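Local coordinates for protein tryptophane-5-halogenase (Microbispora sp. ATCC PTA-5024, PDB 5UAO) that catalyses flavin-dependent 5-chlorination of a tryptophan in a lanthipeptide precursor during NAI-107 biosynthesis, with FAD as its bound cofactor, at residues Gly33-Gly38 / Asp230-Arg235; Ala58-Ala63 / Arg195-Thr200; Pro99-Gly104 / Ser506-Ala511. All coordinates share one frame; numbering follows the deposited sequence.

Interaction 1: residues Gly33-Gly38 / Asp230-Arg235; sequences GVIGGG and DCTGFR. With FAD (flavin-adenine dinucleotide), chain E.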
loop_
_atom_site.group_PDB
_atom_site.type_symbol
_atom_site.label_atom_id
_atom_site.label_comp_id
_atom_site.label_asym_id
_atom_site.label_seq_id
_atom_site.Cartn_x
_atom_site.Cartn_y
_atom_site.Cartn_z
ATOM N N GLY A 33 -28.075 6.364 -15.281
ATOM C CA GLY A 33 -28.667 7.625 -14.769
ATOM C C GLY A 33 -27.755 8.229 -13.680
ATOM O O GLY A 33 -27.596 7.673 -12.605
ATOM N N VAL A 34 -27.136 9.344 -14.003
ATOM C CA VAL A 34 -26.370 10.134 -13.061
ATOM C C VAL A 34 -27.280 11.195 -12.408
ATOM O O VAL A 34 -27.825 12.128 -13.065
ATOM C CB VAL A 34 -25.194 10.785 -13.773
ATOM C CG1 VAL A 34 -24.470 11.760 -12.811
ATOM C CG2 VAL A 34 -24.314 9.690 -14.369
ATOM N N ILE A 35 -27.520 11.020 -11.118
ATOM C CA ILE A 35 -28.531 11.812 -10.460
ATOM C C ILE A 35 -27.907 12.968 -9.730
ATOM O O ILE A 35 -27.344 12.791 -8.633
ATOM C CB ILE A 35 -29.325 10.962 -9.467
ATOM C CG1 ILE A 35 -29.766 9.679 -10.171
ATOM C CG2 ILE A 35 -30.550 11.780 -8.954
ATOM C CD1 ILE A 35 -30.449 9.884 -11.541
ATOM N N GLY A 36 -27.961 14.140 -10.354
ATOM C CA GLY A 36 -27.263 15.312 -9.844
ATOM C C GLY A 36 -26.303 15.979 -10.820
ATOM O O GLY A 36 -25.626 15.315 -11.582
ATOM N N GLY A 37 -26.293 17.310 -10.815
ATOM C CA GLY A 37 -25.539 18.120 -11.796
ATOM C C GLY A 37 -24.534 19.121 -11.237
ATOM O O GLY A 37 -24.339 20.188 -11.780
ATOM N N GLY A 38 -23.899 18.814 -10.139
ATOM C CA GLY A 38 -22.773 19.660 -9.749
ATOM C C GLY A 38 -21.525 19.093 -10.413
ATOM O O GLY A 38 -21.607 18.344 -11.394
ATOM N N ASP A 230 -25.337 8.162 -7.516
ATOM C CA ASP A 230 -25.846 9.153 -6.618
ATOM C C ASP A 230 -24.875 10.332 -6.480
ATOM O O ASP A 230 -23.825 10.237 -5.814
ATOM C CB ASP A 230 -26.155 8.551 -5.256
ATOM C CG ASP A 230 -26.846 9.543 -4.355
ATOM O OD1 ASP A 230 -26.850 10.759 -4.648
ATOM O OD2 ASP A 230 -27.384 9.112 -3.296
ATOM N N CYS A 231 -25.197 11.416 -7.183
ATOM C CA CYS A 231 -24.481 12.688 -7.110
ATOM C C CYS A 231 -25.420 13.757 -6.523
ATOM O O CYS A 231 -25.382 14.936 -6.923
ATOM C CB CYS A 231 -23.900 13.063 -8.505
ATOM S SG CYS A 231 -22.828 11.774 -9.229
ATOM N N THR A 232 -26.214 13.386 -5.503
ATOM C CA THR A 232 -27.206 14.328 -5.010
ATOM C C THR A 232 -26.709 15.243 -3.940
ATOM O O THR A 232 -27.514 15.988 -3.390
ATOM C CB THR A 232 -28.517 13.642 -4.522
ATOM O OG1 THR A 232 -28.237 12.751 -3.453
ATOM C CG2 THR A 232 -29.150 12.879 -5.654
ATOM N N GLY A 233 -25.396 15.268 -3.688
ATOM C CA GLY A 233 -24.814 16.104 -2.655
ATOM C C GLY A 233 -25.053 15.554 -1.236
ATOM O O GLY A 233 -25.399 14.417 -1.064
ATOM N N PHE A 234 -25.004 16.407 -0.235
ATOM C CA PHE A 234 -25.111 15.931 1.180
ATOM C C PHE A 234 -26.381 15.150 1.498
ATOM O O PHE A 234 -26.287 14.213 2.241
ATOM C CB PHE A 234 -24.964 17.115 2.149
ATOM C CG PHE A 234 -23.574 17.689 2.197
ATOM C CD1 PHE A 234 -22.541 16.938 2.697
ATOM C CD2 PHE A 234 -23.327 18.996 1.854
ATOM C CE1 PHE A 234 -21.258 17.446 2.807
ATOM C CE2 PHE A 234 -22.056 19.541 1.983
ATOM C CZ PHE A 234 -21.013 18.760 2.440
ATOM N N ARG A 235 -27.524 15.500 0.891
ATOM C CA ARG A 235 -28.781 14.802 1.028
ATOM C C ARG A 235 -28.722 13.295 0.764
ATOM O O ARG A 235 -29.542 12.548 1.288
ATOM C CB ARG A 235 -29.772 15.314 -0.001
ATOM C CG ARG A 235 -30.584 16.507 0.411
ATOM C CD ARG A 235 -31.155 17.199 -0.853
ATOM N NE ARG A 235 -30.411 18.418 -1.015
ATOM C CZ ARG A 235 -30.904 19.646 -0.986
ATOM N NH1 ARG A 235 -32.216 19.862 -0.870
ATOM N NH2 ARG A 235 -30.048 20.672 -1.092
HETATM P PA FAD E . -23.705 19.457 -5.205
HETATM O O1A FAD E . -22.810 20.515 -5.851
HETATM O O2A FAD E . -24.399 19.678 -3.848
HETATM O O5B FAD E . -24.771 18.922 -6.283
HETATM C C5B FAD E . -25.929 18.168 -5.986
HETATM C C4B FAD E . -26.746 18.074 -7.261
HETATM O O4B FAD E . -27.735 17.110 -6.889
HETATM C C3B FAD E . -27.496 19.335 -7.736
HETATM O O3B FAD E . -27.459 19.508 -9.241
HETATM C C2B FAD E . -28.935 19.093 -7.268
HETATM O O2B FAD E . -29.989 19.775 -8.061
HETATM C C1B FAD E . -29.002 17.569 -7.373
HETATM N N9A FAD E . -30.121 17.018 -6.571
HETATM C C8A FAD E . -30.197 16.955 -5.208
HETATM N N7A FAD E . -31.370 16.364 -4.850
HETATM C C5A FAD E . -32.038 16.080 -5.996
HETATM C C6A FAD E . -33.349 15.519 -6.302
HETATM N N6A FAD E . -34.167 15.115 -5.285
HETATM N N1A FAD E . -33.666 15.375 -7.581
HETATM C C2A FAD E . -32.854 15.741 -8.592
HETATM N N3A FAD E . -31.656 16.285 -8.370
HETATM C C4A FAD E . -31.222 16.472 -7.110
HETATM N N1 FAD E . -13.473 20.532 -3.283
HETATM C C2 FAD E . -12.266 20.780 -3.895
HETATM O O2 FAD E . -11.766 19.933 -4.704
HETATM N N3 FAD E . -11.582 21.934 -3.670
HETATM C C4 FAD E . -12.025 22.907 -2.848
HETATM O O4 FAD E . -11.301 23.940 -2.692
HETATM C C4X FAD E . -13.341 22.688 -2.160
HETATM N N5 FAD E . -13.868 23.563 -1.258
HETATM C C5X FAD E . -15.055 23.347 -0.644
HETATM C C6 FAD E . -15.532 24.283 0.265
HETATM C C7 FAD E . -16.723 24.085 0.940
HETATM C C7M FAD E . -17.284 25.085 1.907
HETATM C C8 FAD E . -17.527 22.899 0.655
HETATM C C8M FAD E . -18.836 22.703 1.392
HETATM C C9 FAD E . -17.050 21.959 -0.242
HETATM C C9A FAD E . -15.830 22.098 -0.908
HETATM N N10 FAD E . -15.321 21.114 -1.825
HETATM C C10 FAD E . -14.061 21.407 -2.438
HETATM C "C1'" FAD E . -16.018 19.869 -2.271
HETATM C "C2'" FAD E . -16.561 20.270 -3.726
HETATM O "O2'" FAD E . -17.259 21.478 -3.451
HETATM C "C3'" FAD E . -17.730 19.712 -4.615
HETATM O "O3'" FAD E . -18.297 20.503 -5.726
HETATM C "C4'" FAD E . -19.006 19.849 -3.837
HETATM O "O4'" FAD E . -18.743 20.300 -2.473
HETATM C "C5'" FAD E . -19.763 18.542 -4.071
HETATM O "O5'" FAD E . -20.243 18.484 -5.383
HETATM P P FAD E . -21.560 17.527 -5.549
HETATM O O1P FAD E . -21.358 16.265 -4.827
HETATM O O2P FAD E . -21.698 17.472 -7.066
HETATM O O3P FAD E . -22.824 18.129 -4.828
HETATM O O HOH W 1 -23.605 16.389 -8.640
#
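Ile35 and Asp230 form a parallel beta bridge where two neighbouring strands of the mixed FAD-binding sheet, 31-35 and 227-230, run out into cofactor-binding loops. The contact is buried and mostly a matter of backbone. Cys231 N gives its hydrogen to Ile35 O over 2.9 Å, a bent bond with an N-H...O angle of 134°. One residue further on, the strands give way to a weaker link, Gly36 CA lying 3.5 Å from Cys231 O in a CA-H...O contact, with no side chain between them.

On one flank Cys231 SG packs against Val34 CG1 at 3.9 Å. On the other, Ile35 and Thr232 lie side by side and point the same way, their CG2 methyls 3.7 Å apart. Thr232 OG1 sits between its own backbone N and carbonyl carbon (chi1 61°), 2.7 Å from Asp230 OD1, to which it donates on the syn side. Thr232 N reaches the same oxygen nearly along its C-O axis, closing an Asx turn, while Asp230 OD2 accepts from Leu239 N in the following helix.

Gly37 N donates to the ribose hydroxyl FAD O3B at 2.9 Å. A water accepts from Gly38 N and donates to both Cys231 O and the phosphate oxygen FAD O2P. Gly36 and Gly38 are consistent with the first two glycines of a Rossmann-type GxGxxG turn, with Gly38 at the N-cap of helix 39-51. Small residues and backbone groups thus meet the ribose and diphosphate, and Asp230, bonded through both oxygens, probably holds the 230-235 turn in place, where Thr232 CB lies against FAD C8A.

Interaction 2: residues Ala58-Ala63 / Arg195-Thr200; sequences ALVESA and RHVDAT. With FAD (flavin-adenine dinucleotide), chain E.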
loop_
_atom_site.group_PDB
_atom_site.type_symbol
_atom_site.label_atom_id
_atom_site.label_comp_id
_atom_site.label_asym_id
_atom_site.label_seq_id
_atom_site.Cartn_x
_atom_site.Cartn_y
_atom_site.Cartn_z
ATOM N N ALA A 58 -27.494 9.476 -18.991
ATOM C CA ALA A 58 -28.437 10.571 -18.770
ATOM C C ALA A 58 -28.040 11.257 -17.481
ATOM O O ALA A 58 -27.700 10.563 -16.520
ATOM C CB ALA A 58 -29.839 10.003 -18.634
ATOM N N LEU A 59 -28.013 12.582 -17.460
ATOM C CA LEU A 59 -27.835 13.332 -16.270
ATOM C C LEU A 59 -29.167 13.987 -15.868
ATOM O O LEU A 59 -29.707 14.771 -16.650
ATOM C CB LEU A 59 -26.707 14.387 -16.450
ATOM C CG LEU A 59 -26.267 15.047 -15.128
ATOM C CD1 LEU A 59 -24.777 15.374 -15.053
ATOM C CD2 LEU A 59 -27.070 16.313 -14.830
ATOM N N VAL A 60 -29.621 13.716 -14.621
ATOM C CA VAL A 60 -30.861 14.218 -14.029
ATOM C C VAL A 60 -30.565 15.265 -12.949
ATOM O O VAL A 60 -29.792 15.027 -12.034
ATOM C CB VAL A 60 -31.677 13.083 -13.379
ATOM C CG1 VAL A 60 -33.001 13.579 -12.744
ATOM C CG2 VAL A 60 -31.928 11.910 -14.351
ATOM N N GLU A 61 -31.124 16.447 -13.069
ATOM C CA GLU A 61 -30.914 17.472 -12.054
ATOM C C GLU A 61 -32.098 18.432 -11.919
ATOM O O GLU A 61 -32.877 18.687 -12.874
ATOM C CB GLU A 61 -29.652 18.285 -12.305
ATOM C CG GLU A 61 -29.649 19.046 -13.597
ATOM C CD GLU A 61 -28.467 19.969 -13.802
ATOM O OE1 GLU A 61 -27.976 20.603 -12.849
ATOM O OE2 GLU A 61 -28.026 20.082 -14.946
ATOM N N SER A 62 -32.218 18.938 -10.709
ATOM C CA SER A 62 -33.325 19.765 -10.314
ATOM C C SER A 62 -32.894 21.199 -10.461
ATOM O O SER A 62 -31.957 21.637 -9.798
ATOM C CB SER A 62 -33.670 19.478 -8.826
ATOM O OG SER A 62 -34.748 20.279 -8.367
ATOM N N ALA A 63 -33.608 21.958 -11.263
ATOM C CA ALA A 63 -33.360 23.375 -11.330
ATOM C C ALA A 63 -33.669 24.041 -9.991
ATOM O O ALA A 63 -33.267 25.181 -9.750
ATOM C CB ALA A 63 -34.211 23.974 -12.421
ATOM N N ARG A 195 -27.362 12.710 -22.252
ATOM C CA ARG A 195 -28.740 13.272 -22.279
ATOM C C ARG A 195 -29.047 14.011 -20.989
ATOM O O ARG A 195 -28.729 13.539 -19.926
ATOM C CB ARG A 195 -29.754 12.151 -22.462
ATOM C CG ARG A 195 -29.434 11.242 -23.634
ATOM C CD ARG A 195 -30.639 10.392 -24.044
ATOM N NE ARG A 195 -30.943 9.282 -23.129
ATOM C CZ ARG A 195 -31.867 9.304 -22.167
ATOM N NH1 ARG A 195 -32.574 10.398 -21.912
ATOM N NH2 ARG A 195 -32.065 8.216 -21.431
ATOM N N HIS A 196 -29.683 15.153 -21.074
ATOM C CA HIS A 196 -30.072 15.890 -19.901
ATOM C C HIS A 196 -31.566 15.668 -19.549
ATOM O O HIS A 196 -32.382 15.646 -20.441
ATOM C CB HIS A 196 -29.793 17.350 -20.115
ATOM C CG HIS A 196 -29.888 18.141 -18.864
ATOM N ND1 HIS A 196 -31.055 18.776 -18.462
ATOM C CD2 HIS A 196 -28.964 18.401 -17.910
ATOM C CE1 HIS A 196 -30.838 19.386 -17.308
ATOM N NE2 HIS A 196 -29.576 19.174 -16.951
ATOM N N VAL A 197 -31.886 15.466 -18.256
ATOM C CA VAL A 197 -33.250 15.386 -17.761
ATOM C C VAL A 197 -33.469 16.435 -16.627
ATOM O O VAL A 197 -32.719 16.453 -15.638
ATOM C CB VAL A 197 -33.540 13.964 -17.283
ATOM C CG1 VAL A 197 -34.952 13.859 -16.747
ATOM C CG2 VAL A 197 -33.362 12.967 -18.438
ATOM N N ASP A 198 -34.420 17.344 -16.792
ATOM C CA ASP A 198 -34.710 18.313 -15.757
ATOM C C ASP A 198 -35.811 17.730 -14.888
ATOM O O ASP A 198 -36.967 17.633 -15.314
ATOM C CB ASP A 198 -35.080 19.665 -16.350
ATOM C CG ASP A 198 -35.570 20.692 -15.302
ATOM O OD1 ASP A 198 -35.327 20.563 -14.077
ATOM O OD2 ASP A 198 -36.247 21.660 -15.728
ATOM N N ALA A 199 -35.475 17.377 -13.658
ATOM C CA ALA A 199 -36.475 16.742 -12.776
ATOM C C ALA A 199 -36.050 16.854 -11.330
ATOM O O ALA A 199 -34.864 16.940 -11.020
ATOM C CB ALA A 199 -36.630 15.280 -13.166
ATOM N N THR A 200 -37.027 16.879 -10.446
ATOM C CA THR A 200 -36.777 16.806 -9.036
ATOM C C THR A 200 -37.233 15.469 -8.576
ATOM O O THR A 200 -38.443 15.113 -8.696
ATOM C CB THR A 200 -37.481 17.953 -8.279
ATOM O OG1 THR A 200 -36.917 19.158 -8.773
ATOM C CG2 THR A 200 -37.168 17.871 -6.771
HETATM P PA FAD E . -23.705 19.457 -5.205
HETATM O O1A FAD E . -22.810 20.515 -5.851
HETATM O O2A FAD E . -24.399 19.678 -3.848
HETATM O O5B FAD E . -24.771 18.922 -6.283
HETATM C C5B FAD E . -25.929 18.168 -5.986
HETATM C C4B FAD E . -26.746 18.074 -7.261
HETATM O O4B FAD E . -27.735 17.110 -6.889
HETATM C C3B FAD E . -27.496 19.335 -7.736
HETATM O O3B FAD E . -27.459 19.508 -9.241
HETATM C C2B FAD E . -28.935 19.093 -7.268
HETATM O O2B FAD E . -29.989 19.775 -8.061
HETATM C C1B FAD E . -29.002 17.569 -7.373
HETATM N N9A FAD E . -30.121 17.018 -6.571
HETATM C C8A FAD E . -30.197 16.955 -5.208
HETATM N N7A FAD E . -31.370 16.364 -4.850
HETATM C C5A FAD E . -32.038 16.080 -5.996
HETATM C C6A FAD E . -33.349 15.519 -6.302
HETATM N N6A FAD E . -34.167 15.115 -5.285
HETATM N N1A FAD E . -33.666 15.375 -7.581
HETATM C C2A FAD E . -32.854 15.741 -8.592
HETATM N N3A FAD E . -31.656 16.285 -8.370
HETATM C C4A FAD E . -31.222 16.472 -7.110
HETATM N N1 FAD E . -13.473 20.532 -3.283
HETATM C C2 FAD E . -12.266 20.780 -3.895
HETATM O O2 FAD E . -11.766 19.933 -4.704
HETATM N N3 FAD E . -11.582 21.934 -3.670
HETATM C C4 FAD E . -12.025 22.907 -2.848
HETATM O O4 FAD E . -11.301 23.940 -2.692
HETATM C C4X FAD E . -13.341 22.688 -2.160
HETATM N N5 FAD E . -13.868 23.563 -1.258
HETATM C C5X FAD E . -15.055 23.347 -0.644
HETATM C C6 FAD E . -15.532 24.283 0.265
HETATM C C7 FAD E . -16.723 24.085 0.940
HETATM C C7M FAD E . -17.284 25.085 1.907
HETATM C C8 FAD E . -17.527 22.899 0.655
HETATM C C8M FAD E . -18.836 22.703 1.392
HETATM C C9 FAD E . -17.050 21.959 -0.242
HETATM C C9A FAD E . -15.830 22.098 -0.908
HETATM N N10 FAD E . -15.321 21.114 -1.825
HETATM C C10 FAD E . -14.061 21.407 -2.438
HETATM C "C1'" FAD E . -16.018 19.869 -2.271
HETATM C "C2'" FAD E . -16.561 20.270 -3.726
HETATM O "O2'" FAD E . -17.259 21.478 -3.451
HETATM C "C3'" FAD E . -17.730 19.712 -4.615
HETATM O "O3'" FAD E . -18.297 20.503 -5.726
HETATM C "C4'" FAD E . -19.006 19.849 -3.837
HETATM O "O4'" FAD E . -18.743 20.300 -2.473
HETATM C "C5'" FAD E . -19.763 18.542 -4.071
HETATM O "O5'" FAD E . -20.243 18.484 -5.383
HETATM P P FAD E . -21.560 17.527 -5.549
HETATM O O1P FAD E . -21.358 16.265 -4.827
HETATM O O2P FAD E . -21.698 17.472 -7.066
HETATM O O3P FAD E . -22.824 18.129 -4.828
#
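His196 NE2 donates to Glu61 OE2 across 2.7 Å, an almost straight bond (165°) that lies in the imidazole plane and uses the carboxylate's anti lone pair. Carboxylate and ring are turned 58° apart. Glu61 CG stands between its backbone N and carbonyl carbon (chi1 62°), and the two side chains cross at about a right angle; Tyr42 OH is a second partner of OE2. Ser62 OG and Thr200 OG1 are 2.5 Å apart, a very short hydrogen bond in which either may donate.

A parallel ladder joins strands 56-61 and 195-208: Leu59 N to Arg195 O, Val197 N to Leu59 O at 2.8 Å, Glu61 N to Val197 O, and Ala199 N to Glu61 O, the last from above the carbonyl plane. Val60 and Val197 lie side by side on one face, Val60 CG2 3.9 Å from Val197 CB, with Ala199 CB against Val60 CG1. Ala58 CB lies over one face of the Arg195 guanidinium, toward its rim; the salt bridge of Arg195 goes to Asp56.

Ala199 O approaches FAD C2A at 3.4 Å. Glu61 and the Ser62-Thr200 pair sit where strand 56-61 runs out beside adenine and ribose, and hydrogen bonding probably steadies the Glu61 carboxylate there.

Interaction 3: residues Pro99-Gly104 / Ser506-Ala511; sequences PTWKLG and SEALDA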
loop_
_atom_site.group_PDB
_atom_site.type_symbol
_atom_site.label_atom_id
_atom_site.label_comp_id
_atom_site.label_asym_id
_atom_site.label_seq_id
_atom_site.Cartn_x
_atom_site.Cartn_y
_atom_site.Cartn_z
ATOM N N PRO A 99 -8.423 29.262 -15.760
ATOM C CA PRO A 99 -7.850 28.813 -14.505
ATOM C C PRO A 99 -6.667 29.661 -14.120
ATOM O O PRO A 99 -6.049 30.319 -14.993
ATOM C CB PRO A 99 -7.331 27.427 -14.841
ATOM C CG PRO A 99 -6.925 27.580 -16.325
ATOM C CD PRO A 99 -8.076 28.360 -16.857
ATOM N N THR A 100 -6.376 29.674 -12.819
ATOM C CA THR A 100 -5.086 30.047 -12.290
ATOM C C THR A 100 -4.333 28.846 -11.718
ATOM O O THR A 100 -4.846 27.697 -11.688
ATOM C CB THR A 100 -5.204 31.102 -11.200
ATOM O OG1 THR A 100 -6.037 30.582 -10.209
ATOM C CG2 THR A 100 -5.825 32.339 -11.752
ATOM N N TRP A 101 -3.110 29.102 -11.286
ATOM C CA TRP A 101 -2.206 28.069 -10.967
ATOM C C TRP A 101 -1.973 28.012 -9.479
ATOM O O TRP A 101 -1.824 29.049 -8.810
ATOM C CB TRP A 101 -0.851 28.202 -11.682
ATOM C CG TRP A 101 -0.910 28.018 -13.162
ATOM C CD1 TRP A 101 -1.872 27.404 -13.913
ATOM C CD2 TRP A 101 0.041 28.549 -14.078
ATOM N NE1 TRP A 101 -1.542 27.510 -15.296
ATOM C CE2 TRP A 101 -0.383 28.218 -15.396
ATOM C CE3 TRP A 101 1.214 29.278 -13.908
ATOM C CZ2 TRP A 101 0.374 28.557 -16.537
ATOM C CZ3 TRP A 101 1.956 29.601 -15.034
ATOM C CH2 TRP A 101 1.522 29.241 -16.333
ATOM N N LYS A 102 -1.873 26.781 -9.013
ATOM C CA LYS A 102 -1.627 26.485 -7.563
ATOM C C LYS A 102 -0.353 25.629 -7.437
ATOM O O LYS A 102 -0.307 24.502 -7.907
ATOM C CB LYS A 102 -2.829 25.794 -7.002
ATOM C CG LYS A 102 -2.699 25.437 -5.538
ATOM C CD LYS A 102 -3.743 24.406 -5.132
ATOM C CE LYS A 102 -3.578 24.009 -3.689
ATOM N NZ LYS A 102 -4.488 22.879 -3.387
ATOM N N LEU A 103 0.710 26.228 -6.923
ATOM C CA LEU A 103 2.002 25.616 -6.730
ATOM C C LEU A 103 2.034 24.935 -5.362
ATOM O O LEU A 103 2.930 24.099 -5.050
ATOM C CB LEU A 103 3.112 26.689 -6.756
ATOM C CG LEU A 103 3.310 27.432 -8.078
ATOM C CD1 LEU A 103 4.507 28.335 -8.045
ATOM C CD2 LEU A 103 3.467 26.418 -9.170
ATOM N N GLY A 104 1.050 25.291 -4.565
ATOM C CA GLY A 104 0.892 24.731 -3.229
ATOM C C GLY A 104 -0.058 25.548 -2.374
ATOM O O GLY A 104 -0.908 26.286 -2.879
ATOM N N SER A 506 0.551 36.402 -13.869
ATOM C CA SER A 506 -0.424 36.917 -14.759
ATOM C C SER A 506 0.185 36.946 -16.228
ATOM O O SER A 506 -0.489 36.526 -17.220
ATOM C CB SER A 506 -0.867 38.312 -14.282
ATOM O OG SER A 506 -1.841 38.814 -15.202
ATOM N N GLU A 507 1.463 37.314 -16.325
ATOM C CA GLU A 507 2.204 37.307 -17.615
ATOM C C GLU A 507 2.333 35.886 -18.203
ATOM O O GLU A 507 2.156 35.638 -19.404
ATOM C CB GLU A 507 3.608 37.897 -17.433
ATOM C CG GLU A 507 4.295 38.184 -18.787
ATOM C CD GLU A 507 5.660 38.860 -18.659
ATOM O OE1 GLU A 507 5.927 39.498 -17.600
ATOM O OE2 GLU A 507 6.481 38.729 -19.621
ATOM N N ALA A 508 2.600 34.934 -17.317
ATOM C CA ALA A 508 2.743 33.562 -17.719
ATOM C C ALA A 508 1.447 32.921 -18.207
ATOM O O ALA A 508 1.489 32.140 -19.168
ATOM C CB ALA A 508 3.363 32.763 -16.587
ATOM N N LEU A 509 0.306 33.230 -17.572
ATOM C CA LEU A 509 -0.991 32.740 -18.035
ATOM C C LEU A 509 -1.287 33.292 -19.453
ATOM O O LEU A 509 -1.822 32.590 -20.288
ATOM C CB LEU A 509 -2.151 33.161 -17.106
ATOM C CG LEU A 509 -2.184 32.499 -15.754
ATOM C CD1 LEU A 509 -3.324 33.093 -14.952
ATOM C CD2 LEU A 509 -2.420 31.004 -15.961
ATOM N N ASP A 510 -0.912 34.542 -19.687
ATOM C CA ASP A 510 -1.007 35.159 -21.012
ATOM C C ASP A 510 -0.156 34.457 -22.082
ATOM O O ASP A 510 -0.638 34.305 -23.192
ATOM C CB ASP A 510 -0.656 36.638 -20.964
ATOM C CG ASP A 510 -1.703 37.465 -20.195
ATOM O OD1 ASP A 510 -2.867 37.007 -19.980
ATOM O OD2 ASP A 510 -1.312 38.565 -19.780
ATOM N N ALA A 511 1.033 33.984 -21.698
ATOM C CA ALA A 511 1.866 33.123 -22.560
ATOM C C ALA A 511 1.193 31.822 -22.888
ATOM O O ALA A 511 1.162 31.433 -24.037
ATOM C CB ALA A 511 3.202 32.881 -21.922
#
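Ala508 is the first residue of the 506-511 segment to meet the strand: its CB points toward Trp101 and rests 3.8 Å from CZ3, with CH2 a little farther off. This methyl comes obliquely to the six-membered part of the indole. Leu509 follows and carries most of the contact. With CG anti to the carbonyl carbon (chi1 -70°), its branch is directed at the strand, CD2 to the indole and CD1 to Thr100. Leu509 CD2 sits over a face of the indole, 3.5 Å from Trp101 CE2. The same Leu509 CD2 is 3.8 Å from the centroid of the Trp101 five-membered ring, 23° off the normal, a clear CH-pi contact. The two side chains slide past each other in opposite directions. Leu509 CD1 meets Thr100 CG2 at 4.1 Å, and both leucine methyls lie near Pro99 O.

Helix 505-514 goes on to Tyr512, whose ring meets Trp101 edge-to-face, while Phe172 also packs against the indole. The polar ends are engaged elsewhere: Trp101 NE1 is hydrogen-bonded to Tyr94 OH, and Thr100 OG1 to Pro288 O and His175 ND1. The contact joins the C-terminal helical part of the chain to the short two-stranded sheet of 100-102 and 173-175. Across these segments the attachment rests on apolar and CH-pi contacts.

In the fold
Interactions 1 and 2 belong to the same mixed sheet and touch: strands 31-35 and 56-61 are neighbours in it, with a probable hydrogen bond of 2.6 Å from Gly36 N to Val60 O. Both border the adenosine of FAD, and interaction 1 also reaches the diphosphate; it is fully buried and works through glycines and main chain, whereas interaction 2, nested within its loop along the chain, is partly exposed and adds side-chain polar pairs. Interaction 3 is also buried, yet it lies elsewhere, its centre about 31 Å and 35 Å from theirs. There a helix meets a strand of another sheet, and apolar side chains replace the backbone bonds that join parallel strands.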